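Choline dehydrogenase and related flavoproteins (Aspergillus oryzae, PDB 3Q9T) oxidises formate as a flavoenzyme of the glucose-methanol-choline oxidoreductase family, with 8-formyl-FAD at its catalytic site. Local coordinates at residues Trp112-Gly117 against Ile521-Val526; Asp527-Val532 against Ala566-Ala571; Asp469-Phe472 against Gly476-Asp479. All coordinates share one frame; numbering follows the deposited sequence.

In the fold
Contacts 1 and 2 are neighbours on the same side of the chain's centre, their centres about 13 Å apart, and both use the loop between strands 506-507 and 538-540. Residues 521-526 meet helix 113-116, and residues 527-532 then turn against helix 555-572, whose residues come last of all; Val526 CB packs on Lys531 O where the contacts join. Contact 3, on the far side of the chain from contact 2, lies about 45 Å from contact 1 and about 49 Å from contact 2 between centres. Nested in the span closed by contact 1, it joins the end of helix 454-473 to the following 3-10 turn, packs against strands 308-316 and 415-423 of the large mixed sheet, and lies away from the FAD site.

Contact 1: residues Trp112-Gly117 against Ile521-Val526; sequences WEEFGG and IDQGVV
The amide of Gln523 and the ring of Phe115 are nearly parallel, their planes 19° apart, yet the amide nitrogen reaches the ring obliquely. Gln523 NE2 is 3.7 Å from Phe115 CD1 and 4.0 Å from Phe115 CE1. This is a helix-to-loop contact within the GMC oxidoreductase fold: the short helix 113-116 is joined to the loop between strands 506-507 and 538-540, residues some four hundred positions later in sequence. The ring of Phe115 also packs on Leu517 of the same loop.

The side chain of Gln523 spans the gap between backbones, whose nearest CA atoms, those of Phe115 and Gln523, are still 7.8 Å apart. With CG anti to the backbone N (chi1 -173°) and the chain extended beyond it, the amide is carried straight to the helix. There Gln523 NE2 donates to Glu114 O at 3.0 Å, with an N-H...O angle of 161°. The acceptor lies close to the amide plane, whereas the donor stands well above the carbonyl plane of Glu114 rather than on a lone pair. Gln523 OE1 accepts from the backbone N of Lys519 within its own loop. Held at both ends, the amide has its flip state and rotation defined by complementary partners.

The second N-H of the amide goes to a water, which accepts from Gln523 NE2 at 2.8 Å, so NE2 makes two bonds, one to the backbone and one to the water. Glu114 extends its chain beside this group, its CG 4.0 Å from Gln523 NE2, and the same water donates to Glu114 OE2 at 3.1 Å, linking carboxylate and amide at the exposed margin.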
ATOM      1  N   TRP A 112     -30.601 -10.648  11.230  1.00 17.73           N
ATOM      2  CA  TRP A 112     -30.713 -11.079   9.839  1.00 24.09           C
ATOM      3  C   TRP A 112     -32.182 -11.027   9.395  1.00 23.92           C
ATOM      4  O   TRP A 112     -32.481 -10.977   8.201  1.00 20.75           O
ATOM      5  CB  TRP A 112     -30.161 -12.482   9.633  1.00 16.78           C
ATOM      6  CG  TRP A 112     -28.658 -12.614   9.752  1.00 19.16           C
ATOM      7  CD1 TRP A 112     -27.811 -11.806  10.449  1.00 22.63           C
ATOM      8  CD2 TRP A 112     -27.838 -13.626   9.149  1.00 18.29           C
ATOM      9  NE1 TRP A 112     -26.515 -12.249  10.317  1.00 16.38           N
ATOM     10  CE2 TRP A 112     -26.508 -13.368   9.528  1.00 16.94           C
ATOM     11  CE3 TRP A 112     -28.105 -14.719   8.316  1.00 19.95           C
ATOM     12  CZ2 TRP A 112     -25.442 -14.165   9.111  1.00 18.99           C
ATOM     13  CZ3 TRP A 112     -27.047 -15.518   7.906  1.00 24.40           C
ATOM     14  CH2 TRP A 112     -25.730 -15.233   8.303  1.00 23.58           C
ATOM     15  N   GLU A 113     -33.097 -11.018  10.362  1.00 22.41           N
ATOM     16  CA  GLU A 113     -34.516 -11.014  10.036  1.00 29.37           C
ATOM     17  C   GLU A 113     -34.869  -9.907   9.043  1.00 22.00           C
ATOM     18  O   GLU A 113     -35.708 -10.088   8.167  1.00 20.43           O
ATOM     19  CB  GLU A 113     -35.374 -10.858  11.293  1.00 27.82           C
ATOM     20  CG  GLU A 113     -36.826 -10.552  10.961  1.00 32.13           C
ATOM     21  CD  GLU A 113     -37.771 -10.809  12.113  1.00 39.44           C
ATOM     22  OE1 GLU A 113     -37.299 -11.158  13.215  1.00 42.62           O
ATOM     23  OE2 GLU A 113     -38.997 -10.673  11.912  1.00 46.76           O
ATOM     24  N   GLU A 114     -34.224  -8.759   9.204  1.00 26.74           N
ATOM     25  CA  GLU A 114     -34.457  -7.601   8.352  1.00 25.59           C
ATOM     26  C   GLU A 114     -34.157  -7.906   6.894  1.00 23.68           C
ATOM     27  O   GLU A 114     -34.660  -7.242   5.993  1.00 25.41           O
ATOM     28  CB  GLU A 114     -33.577  -6.451   8.813  1.00 22.36           C
ATOM     29  CG  GLU A 114     -33.706  -5.196   7.979  1.00 39.72           C
ATOM     30  CD  GLU A 114     -32.713  -4.134   8.406  1.00 46.00           C
ATOM     31  OE1 GLU A 114     -31.922  -4.411   9.334  1.00 44.18           O
ATOM     32  OE2 GLU A 114     -32.718  -3.028   7.818  1.00 58.24           O
ATOM     33  N   PHE A 115     -33.333  -8.921   6.665  1.00 21.86           N
ATOM     34  CA  PHE A 115     -32.959  -9.282   5.311  1.00 17.72           C
ATOM     35  C   PHE A 115     -33.639 -10.566   4.871  1.00 21.85           C
ATOM     36  O   PHE A 115     -34.067 -10.683   3.727  1.00 22.22           O
ATOM     37  CB  PHE A 115     -31.439  -9.434   5.210  1.00 15.61           C
ATOM     38  CG  PHE A 115     -30.689  -8.173   5.520  1.00 17.81           C
ATOM     39  CD1 PHE A 115     -30.307  -7.309   4.504  1.00 16.52           C
ATOM     40  CD2 PHE A 115     -30.387  -7.838   6.830  1.00 15.33           C
ATOM     41  CE1 PHE A 115     -29.617  -6.149   4.793  1.00 24.63           C
ATOM     42  CE2 PHE A 115     -29.703  -6.678   7.129  1.00 15.19           C
ATOM     43  CZ  PHE A 115     -29.312  -5.828   6.120  1.00 18.04           C
ATOM     44  N   GLY A 116     -33.737 -11.536   5.776  1.00 22.70           N
ATOM     45  CA  GLY A 116     -34.190 -12.862   5.384  1.00 26.57           C
ATOM     46  C   GLY A 116     -35.496 -13.324   5.991  1.00 27.58           C
ATOM     47  O   GLY A 116     -35.947 -14.440   5.715  1.00 22.66           O
ATOM     48  N   GLY A 117     -36.107 -12.470   6.809  1.00 23.22           N
ATOM     49  CA  GLY A 117     -37.313 -12.848   7.523  1.00 22.30           C
ATOM     50  C   GLY A 117     -36.990 -13.850   8.617  1.00 26.84           C
ATOM     51  O   GLY A 117     -35.824 -14.160   8.881  1.00 19.44           O
ATOM     52  N   ILE A 521     -34.802  -6.830  -4.706  1.00 27.16           N
ATOM     53  CA  ILE A 521     -33.573  -6.441  -5.392  1.00 21.80           C
ATOM     54  C   ILE A 521     -33.086  -5.047  -5.018  1.00 20.85           C
ATOM     55  O   ILE A 521     -31.947  -4.674  -5.312  1.00 24.26           O
ATOM     56  CB  ILE A 521     -33.715  -6.596  -6.928  1.00 27.53           C
ATOM     57  CG1 ILE A 521     -32.336  -6.745  -7.585  1.00 22.86           C
ATOM     58  CG2 ILE A 521     -34.541  -5.448  -7.526  1.00 14.08           C
ATOM     59  CD1 ILE A 521     -32.398  -7.149  -9.034  1.00 20.30           C
ATOM     60  N   ASP A 522     -33.936  -4.274  -4.351  1.00 25.21           N
ATOM     61  CA  ASP A 522     -33.528  -2.946  -3.901  1.00 24.09           C
ATOM     62  C   ASP A 522     -32.785  -3.011  -2.580  1.00 23.96           C
ATOM     63  O   ASP A 522     -32.168  -2.031  -2.152  1.00 23.39           O
ATOM     64  CB  ASP A 522     -34.726  -1.998  -3.806  1.00 27.79           C
ATOM     65  CG  ASP A 522     -35.177  -1.505  -5.171  1.00 31.70           C
ATOM     66  OD1 ASP A 522     -34.310  -1.110  -5.972  1.00 32.22           O
ATOM     67  OD2 ASP A 522     -36.392  -1.530  -5.455  1.00 47.25           O
ATOM     68  N   GLN A 523     -32.821  -4.178  -1.952  1.00 24.13           N
ATOM     69  CA  GLN A 523     -32.149  -4.358  -0.680  1.00 21.49           C
ATOM     70  C   GLN A 523     -30.910  -5.230  -0.820  1.00 19.51           C
ATOM     71  O   GLN A 523     -29.927  -5.029  -0.114  1.00 24.10           O
ATOM     72  CB  GLN A 523     -33.106  -4.968   0.347  1.00 21.34           C
ATOM     73  CG  GLN A 523     -32.539  -5.050   1.750  1.00 17.09           C
ATOM     74  CD  GLN A 523     -33.444  -5.821   2.692  1.00 23.54           C
ATOM     75  OE1 GLN A 523     -34.139  -6.751   2.276  1.00 20.79           O
ATOM     76  NE2 GLN A 523     -33.449  -5.432   3.967  1.00 18.06           N
ATOM     77  N   GLY A 524     -30.953  -6.206  -1.722  1.00 17.57           N
ATOM     78  CA  GLY A 524     -29.866  -7.163  -1.821  1.00 15.92           C
ATOM     79  C   GLY A 524     -29.893  -7.908  -3.137  1.00 18.99           C
ATOM     80  O   GLY A 524     -30.648  -7.537  -4.031  1.00 15.72           O
ATOM     81  N   VAL A 525     -29.067  -8.940  -3.280  1.00 16.04           N
ATOM     82  CA  VAL A 525     -29.049  -9.655  -4.555  1.00 15.62           C
ATOM     83  C   VAL A 525     -29.775 -11.011  -4.602  1.00 20.26           C
ATOM     84  O   VAL A 525     -30.246 -11.413  -5.658  1.00 21.33           O
ATOM     85  CB  VAL A 525     -27.640  -9.704  -5.232  1.00 21.42           C
ATOM     86  CG1 VAL A 525     -26.675  -8.656  -4.636  1.00 20.95           C
ATOM     87  CG2 VAL A 525     -27.083 -11.079  -5.225  1.00 25.20           C
ATOM     88  N   VAL A 526     -29.890 -11.701  -3.474  1.00 17.12           N
ATOM     89  CA  VAL A 526     -30.674 -12.930  -3.447  1.00 20.55           C
ATOM     90  C   VAL A 526     -31.806 -12.848  -2.435  1.00 21.89           C
ATOM     91  O   VAL A 526     -31.712 -12.124  -1.437  1.00 19.37           O
ATOM     92  CB  VAL A 526     -29.821 -14.145  -3.061  1.00 20.19           C
ATOM     93  CG1 VAL A 526     -28.544 -14.173  -3.888  1.00 20.12           C
ATOM     94  CG2 VAL A 526     -29.528 -14.107  -1.569  1.00 19.39           C
TER
HETATM   95  O   HOH W   1     -32.034  -3.180   4.813  1.00 38.25           O

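Contact 2: residues Asp527-Val532 against Ala566-Ala571; sequences DPKLKV and ADMIKA
Pro528, Lys529 and Leu530 all converge on one side chain, Met568 of helix 555-572, from a type I beta turn running from Asp527 to Leu530 in the GMC oxidoreductase fold. The turn is closed by its backbone bond from Leu530 N to Asp527 O, 2.7 Å. Asp527 OD1 adds a bond from Lys531 N at 2.9 Å, met from above the carboxylate plane, and a weak, Asx-turn-like one from Lys529 N. Pro528 O then packs 3.5 Å from Met568 SD; the hydrogen bond to this carbonyl comes from Trp120 NE1. Lys529 bends at chi2 (-57°) and brings its CD within 3.6 Å of Met568 SD, the two chains crossing at about a right angle; its ammonium goes on to a salt bridge with Glu119. Leu530 takes a left-handed backbone conformation (phi 66°), and its CB points toward the helix. Its backbone pairs with Val540 of strand 538-540, tying the turn to the parallel sheet of the flavin-binding region, and its side chain is about 8 Å from that of Ala17, an FAD-binding residue. The methionine, bent at chi3 (-66°), ends with Met568 CE 3.7 Å from Leu530 CG.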
ATOM      1  N   ASP A 527     -32.858 -13.624  -2.674  1.00 17.39           N
ATOM      2  CA  ASP A 527     -34.013 -13.632  -1.786  1.00 18.98           C
ATOM      3  C   ASP A 527     -33.819 -14.601  -0.616  1.00 25.72           C
ATOM      4  O   ASP A 527     -32.762 -15.238  -0.491  1.00 22.96           O
ATOM      5  CB  ASP A 527     -35.319 -13.914  -2.565  1.00 16.77           C
ATOM      6  CG  ASP A 527     -35.406 -15.342  -3.102  1.00 19.79           C
ATOM      7  OD1 ASP A 527     -34.596 -16.210  -2.704  1.00 22.20           O
ATOM      8  OD2 ASP A 527     -36.307 -15.601  -3.922  1.00 27.94           O
ATOM      9  N   PRO A 528     -34.836 -14.718   0.254  1.00 21.25           N
ATOM     10  CA  PRO A 528     -34.650 -15.608   1.403  1.00 20.71           C
ATOM     11  C   PRO A 528     -34.390 -17.075   1.053  1.00 18.11           C
ATOM     12  O   PRO A 528     -33.888 -17.803   1.903  1.00 20.53           O
ATOM     13  CB  PRO A 528     -35.960 -15.444   2.181  1.00 25.11           C
ATOM     14  CG  PRO A 528     -36.358 -14.037   1.902  1.00 25.40           C
ATOM     15  CD  PRO A 528     -36.007 -13.841   0.426  1.00 23.99           C
ATOM     16  N   LYS A 529     -34.721 -17.511  -0.159  1.00 19.03           N
ATOM     17  CA  LYS A 529     -34.406 -18.876  -0.558  1.00 19.47           C
ATOM     18  C   LYS A 529     -33.094 -18.895  -1.329  1.00 21.87           C
ATOM     19  O   LYS A 529     -32.772 -19.866  -2.007  1.00 24.14           O
ATOM     20  CB  LYS A 529     -35.535 -19.485  -1.386  1.00 21.84           C
ATOM     21  CG  LYS A 529     -36.914 -19.359  -0.721  1.00 26.65           C
ATOM     22  CD  LYS A 529     -36.948 -19.991   0.668  1.00 24.66           C
ATOM     23  CE  LYS A 529     -38.335 -19.872   1.273  1.00 30.24           C
ATOM     24  NZ  LYS A 529     -38.412 -20.639   2.535  1.00 48.55           N
ATOM     25  N   LEU A 530     -32.354 -17.793  -1.223  1.00 17.89           N
ATOM     26  CA  LEU A 530     -31.024 -17.688  -1.799  1.00 20.03           C
ATOM     27  C   LEU A 530     -31.084 -17.729  -3.317  1.00 19.37           C
ATOM     28  O   LEU A 530     -30.080 -17.996  -3.971  1.00 19.13           O
ATOM     29  CB  LEU A 530     -30.097 -18.787  -1.261  1.00 13.11           C
ATOM     30  CG  LEU A 530     -29.825 -18.715   0.244  1.00 16.90           C
ATOM     31  CD1 LEU A 530     -28.853 -19.801   0.652  1.00 19.51           C
ATOM     32  CD2 LEU A 530     -29.290 -17.326   0.632  1.00 15.99           C
ATOM     33  N   LYS A 531     -32.260 -17.453  -3.868  1.00 17.26           N
ATOM     34  CA  LYS A 531     -32.412 -17.307  -5.318  1.00 25.46           C
ATOM     35  C   LYS A 531     -32.025 -15.897  -5.757  1.00 21.35           C
ATOM     36  O   LYS A 531     -32.423 -14.918  -5.119  1.00 20.07           O
ATOM     37  CB  LYS A 531     -33.854 -17.588  -5.748  1.00 17.66           C
ATOM     38  CG  LYS A 531     -34.304 -19.013  -5.495  1.00 22.32           C
ATOM     39  CD  LYS A 531     -35.756 -19.178  -5.875  1.00 21.47           C
ATOM     40  CE  LYS A 531     -36.170 -20.617  -5.784  1.00 27.59           C
ATOM     41  NZ  LYS A 531     -37.414 -20.811  -6.553  1.00 31.80           N
ATOM     42  N   VAL A 532     -31.259 -15.799  -6.846  1.00 16.80           N
ATOM     43  CA  VAL A 532     -30.863 -14.497  -7.390  1.00 18.51           C
ATOM     44  C   VAL A 532     -32.092 -13.696  -7.870  1.00 20.06           C
ATOM     45  O   VAL A 532     -32.828 -14.139  -8.758  1.00 20.53           O
ATOM     46  CB  VAL A 532     -29.808 -14.654  -8.525  1.00 16.99           C
ATOM     47  CG1 VAL A 532     -29.444 -13.302  -9.133  1.00 21.07           C
ATOM     48  CG2 VAL A 532     -28.562 -15.333  -8.003  1.00 15.80           C
ATOM     49  N   ALA A 566     -29.143 -26.137   0.775  1.00 18.12           N
ATOM     50  CA  ALA A 566     -29.460 -27.489   0.331  1.00 21.17           C
ATOM     51  C   ALA A 566     -30.869 -27.912   0.799  1.00 25.10           C
ATOM     52  O   ALA A 566     -31.670 -28.427   0.013  1.00 19.35           O
ATOM     53  CB  ALA A 566     -28.386 -28.474   0.831  1.00 15.40           C
ATOM     54  N   ASP A 567     -31.173 -27.674   2.070  1.00 19.66           N
ATOM     55  CA  ASP A 567     -32.512 -27.953   2.585  1.00 25.14           C
ATOM     56  C   ASP A 567     -33.579 -27.261   1.743  1.00 25.58           C
ATOM     57  O   ASP A 567     -34.535 -27.903   1.314  1.00 27.34           O
ATOM     58  CB  ASP A 567     -32.650 -27.552   4.059  1.00 23.27           C
ATOM     59  CG  ASP A 567     -32.515 -28.745   5.012  1.00 29.68           C
ATOM     60  OD1 ASP A 567     -32.079 -29.827   4.551  1.00 21.53           O
ATOM     61  OD2 ASP A 567     -32.827 -28.590   6.225  1.00 21.72           O
ATOM     62  N   MET A 568     -33.408 -25.961   1.487  1.00 24.77           N
ATOM     63  CA  MET A 568     -34.395 -25.192   0.713  1.00 21.74           C
ATOM     64  C   MET A 568     -34.546 -25.683  -0.738  1.00 30.49           C
ATOM     65  O   MET A 568     -35.652 -25.666  -1.290  1.00 27.06           O
ATOM     66  CB  MET A 568     -34.089 -23.696   0.769  1.00 24.05           C
ATOM     67  CG  MET A 568     -34.090 -23.121   2.207  1.00 24.18           C
ATOM     68  SD  MET A 568     -34.026 -21.313   2.266  1.00 21.02           S
ATOM     69  CE  MET A 568     -32.386 -21.045   1.574  1.00 22.27           C
ATOM     70  N   ILE A 569     -33.447 -26.135  -1.344  1.00 22.41           N
ATOM     71  CA  ILE A 569     -33.506 -26.706  -2.692  1.00 26.70           C
ATOM     72  C   ILE A 569     -34.277 -28.037  -2.670  1.00 28.29           C
ATOM     73  O   ILE A 569     -35.109 -28.299  -3.537  1.00 29.05           O
ATOM     74  CB  ILE A 569     -32.103 -26.898  -3.300  1.00 17.96           C
ATOM     75  CG1 ILE A 569     -31.489 -25.542  -3.655  1.00 27.33           C
ATOM     76  CG2 ILE A 569     -32.151 -27.774  -4.560  1.00 23.98           C
ATOM     77  CD1 ILE A 569     -30.037 -25.635  -4.064  1.00 17.29           C
ATOM     78  N   LYS A 570     -34.012 -28.865  -1.667  1.00 23.88           N
ATOM     79  CA  LYS A 570     -34.696 -30.151  -1.550  1.00 24.65           C
ATOM     80  C   LYS A 570     -36.191 -29.966  -1.363  1.00 26.22           C
ATOM     81  O   LYS A 570     -36.981 -30.731  -1.909  1.00 26.96           O
ATOM     82  CB  LYS A 570     -34.136 -30.977  -0.398  1.00 23.77           C
ATOM     83  CG  LYS A 570     -32.734 -31.519  -0.641  1.00 23.27           C
ATOM     84  CD  LYS A 570     -32.311 -32.467   0.485  1.00 20.00           C
ATOM     85  CE  LYS A 570     -30.850 -32.863   0.347  1.00 22.97           C
ATOM     86  NZ  LYS A 570     -30.395 -33.711   1.484  1.00 19.58           N
ATOM     87  N   ALA A 571     -36.572 -28.953  -0.591  1.00 24.33           N
ATOM     88  CA  ALA A 571     -37.980 -28.699  -0.334  1.00 24.99           C
ATOM     89  C   ALA A 571     -38.686 -28.318  -1.624  1.00 30.45           C
ATOM     90  O   ALA A 571     -39.875 -28.592  -1.807  1.00 26.30           O
ATOM     91  CB  ALA A 571     -38.151 -27.608   0.712  1.00 21.42           C
TER

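Contact 3: residues Asp469-Phe472 against Gly476-Asp479; sequences DLLF and GFKD
Phe477 and Lys478 fold back on Leu471 and Phe472 where the chain reverses after helix 454-473, in a part of the GMC oxidoreductase fold built on the large mixed sheet. A 3-10 turn, residues 477-479, follows the helix after a short link and leads toward strand 481-485.

Gly476 opens the turn with a positive phi, at backbone angles where a CB would strike the preceding carbonyl oxygen. Its own O accepts from Asp479 N at 3.2 Å, closing the 3-10 turn.

Phe477 comes next, its side chain starting out toward the helix and then running alongside that of Leu471, both pointing the same way. One branch of the leucine does the touching: Leu471 CD2 sits over one face of the ring, 3.9 Å from the Phe477 centroid and 18° off the ring normal, a CH-pi contact. Leu471 CD2 is displaced toward the rim, 3.7 Å from Phe477 CD1. Leu471 has CG beside its backbone N (chi1 -66°), and this torsion and chi2 together bring the branch to that face. The pair is buried against Leu417 of strand 415-423, and the phenyl ring also touches Ala176 of helix 167-179.

Lys478 meets the helix end through backbone and CB. Its CA makes a CA-H...O contact with Leu471 O at 3.5 Å, while Lys478 CB lies 3.5 Å from Phe472 O. A water donates to Phe472 O and to Lys478 O, 3.0 Å from each, and so bridges the two backbones in the absence of a direct hydrogen bond between them. The aliphatic chain then leads away from the helix and bends at chi4 (53°). Asp479 receives its end: Lys478 NZ forms a salt bridge with Asp479 OD1 at 3.1 Å, its hydrogen bond weak.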
ATOM      1  N   ASP A 469      -2.938  -4.669  28.858  1.00 21.78           N
ATOM      2  CA  ASP A 469      -3.249  -4.761  30.289  1.00 27.00           C
ATOM      3  C   ASP A 469      -3.294  -6.205  30.755  1.00 22.49           C
ATOM      4  O   ASP A 469      -2.704  -6.564  31.771  1.00 28.06           O
ATOM      5  CB  ASP A 469      -4.598  -4.111  30.583  1.00 25.46           C
ATOM      6  CG  ASP A 469      -4.555  -2.619  30.451  1.00 20.76           C
ATOM      7  OD1 ASP A 469      -3.439  -2.075  30.381  1.00 23.29           O
ATOM      8  OD2 ASP A 469      -5.629  -1.990  30.423  1.00 24.96           O
ATOM      9  N   LEU A 470      -3.998  -7.029  29.995  1.00 20.30           N
ATOM     10  CA  LEU A 470      -4.221  -8.425  30.351  1.00 23.02           C
ATOM     11  C   LEU A 470      -2.895  -9.164  30.454  1.00 22.84           C
ATOM     12  O   LEU A 470      -2.664  -9.953  31.366  1.00 20.90           O
ATOM     13  CB  LEU A 470      -5.097  -9.055  29.264  1.00 19.30           C
ATOM     14  CG  LEU A 470      -5.708 -10.460  29.232  1.00 29.52           C
ATOM     15  CD1 LEU A 470      -5.095 -11.262  28.104  1.00 22.06           C
ATOM     16  CD2 LEU A 470      -5.698 -11.216  30.566  1.00 20.43           C
ATOM     17  N   LEU A 471      -2.008  -8.885  29.515  1.00 17.09           N
ATOM     18  CA  LEU A 471      -0.838  -9.713  29.346  1.00 24.38           C
ATOM     19  C   LEU A 471       0.347  -9.156  30.126  1.00 23.63           C
ATOM     20  O   LEU A 471       1.187  -9.926  30.604  1.00 19.08           O
ATOM     21  CB  LEU A 471      -0.503  -9.872  27.858  1.00 20.66           C
ATOM     22  CG  LEU A 471      -1.517 -10.635  26.987  1.00 28.47           C
ATOM     23  CD1 LEU A 471      -1.224 -10.430  25.496  1.00 15.21           C
ATOM     24  CD2 LEU A 471      -1.560 -12.130  27.312  1.00 19.84           C
ATOM     25  N   PHE A 472       0.408  -7.831  30.257  1.00 20.30           N
ATOM     26  CA  PHE A 472       1.488  -7.171  31.007  1.00 23.18           C
ATOM     27  C   PHE A 472       1.180  -6.967  32.484  1.00 18.52           C
ATOM     28  O   PHE A 472       2.076  -6.687  33.269  1.00 26.01           O
ATOM     29  CB  PHE A 472       1.875  -5.820  30.379  1.00 23.10           C
ATOM     30  CG  PHE A 472       2.809  -5.949  29.215  1.00 25.39           C
ATOM     31  CD1 PHE A 472       4.173  -5.793  29.385  1.00 33.08           C
ATOM     32  CD2 PHE A 472       2.326  -6.255  27.954  1.00 24.19           C
ATOM     33  CE1 PHE A 472       5.030  -5.925  28.315  1.00 22.19           C
ATOM     34  CE2 PHE A 472       3.182  -6.388  26.887  1.00 27.31           C
ATOM     35  CZ  PHE A 472       4.535  -6.223  27.070  1.00 30.20           C
ATOM     36  N   GLY A 476       0.079 -14.057  36.825  1.00 27.47           N
ATOM     37  CA  GLY A 476       0.730 -15.176  36.166  1.00 20.49           C
ATOM     38  C   GLY A 476       1.371 -14.767  34.848  1.00 24.79           C
ATOM     39  O   GLY A 476       2.591 -14.838  34.703  1.00 19.37           O
ATOM     40  N   PHE A 477       0.563 -14.326  33.882  1.00 22.75           N
ATOM     41  CA  PHE A 477       1.110 -14.018  32.566  1.00 19.46           C
ATOM     42  C   PHE A 477       2.067 -12.841  32.588  1.00 20.00           C
ATOM     43  O   PHE A 477       2.961 -12.768  31.766  1.00 19.13           O
ATOM     44  CB  PHE A 477       0.037 -13.801  31.501  1.00 21.19           C
ATOM     45  CG  PHE A 477       0.465 -14.254  30.126  1.00 23.57           C
ATOM     46  CD1 PHE A 477       1.273 -13.449  29.335  1.00 18.09           C
ATOM     47  CD2 PHE A 477       0.083 -15.499  29.641  1.00 25.45           C
ATOM     48  CE1 PHE A 477       1.685 -13.868  28.083  1.00 24.26           C
ATOM     49  CE2 PHE A 477       0.487 -15.925  28.385  1.00 26.18           C
ATOM     50  CZ  PHE A 477       1.297 -15.099  27.602  1.00 21.71           C
ATOM     51  N   LYS A 478       1.897 -11.925  33.538  1.00 22.90           N
ATOM     52  CA  LYS A 478       2.762 -10.754  33.570  1.00 18.54           C
ATOM     53  C   LYS A 478       4.225 -11.168  33.657  1.00 21.77           C
ATOM     54  O   LYS A 478       5.112 -10.486  33.156  1.00 26.71           O
ATOM     55  CB  LYS A 478       2.382  -9.826  34.722  1.00 22.21           C
ATOM     56  CG  LYS A 478       2.440 -10.438  36.112  1.00 22.18           C
ATOM     57  CD  LYS A 478       2.222  -9.322  37.151  1.00 33.97           C
ATOM     58  CE  LYS A 478       2.669  -9.737  38.532  1.00 45.99           C
ATOM     59  NZ  LYS A 478       4.073 -10.252  38.528  1.00 41.39           N
ATOM     60  N   ASP A 479       4.475 -12.307  34.286  1.00 24.53           N
ATOM     61  CA  ASP A 479       5.837 -12.787  34.458  1.00 24.07           C
ATOM     62  C   ASP A 479       6.400 -13.490  33.226  1.00 30.34           C
ATOM     63  O   ASP A 479       7.575 -13.853  33.212  1.00 32.40           O
ATOM     64  CB  ASP A 479       5.911 -13.718  35.669  1.00 28.56           C
ATOM     65  CG  ASP A 479       5.728 -12.971  36.988  1.00 44.46           C
ATOM     66  OD1 ASP A 479       6.363 -11.895  37.152  1.00 33.58           O
ATOM     67  OD2 ASP A 479       4.946 -13.454  37.842  1.00 38.58           O
TER
HETATM   68  O   HOH W   2       4.916  -7.559  32.718  1.00 30.68           O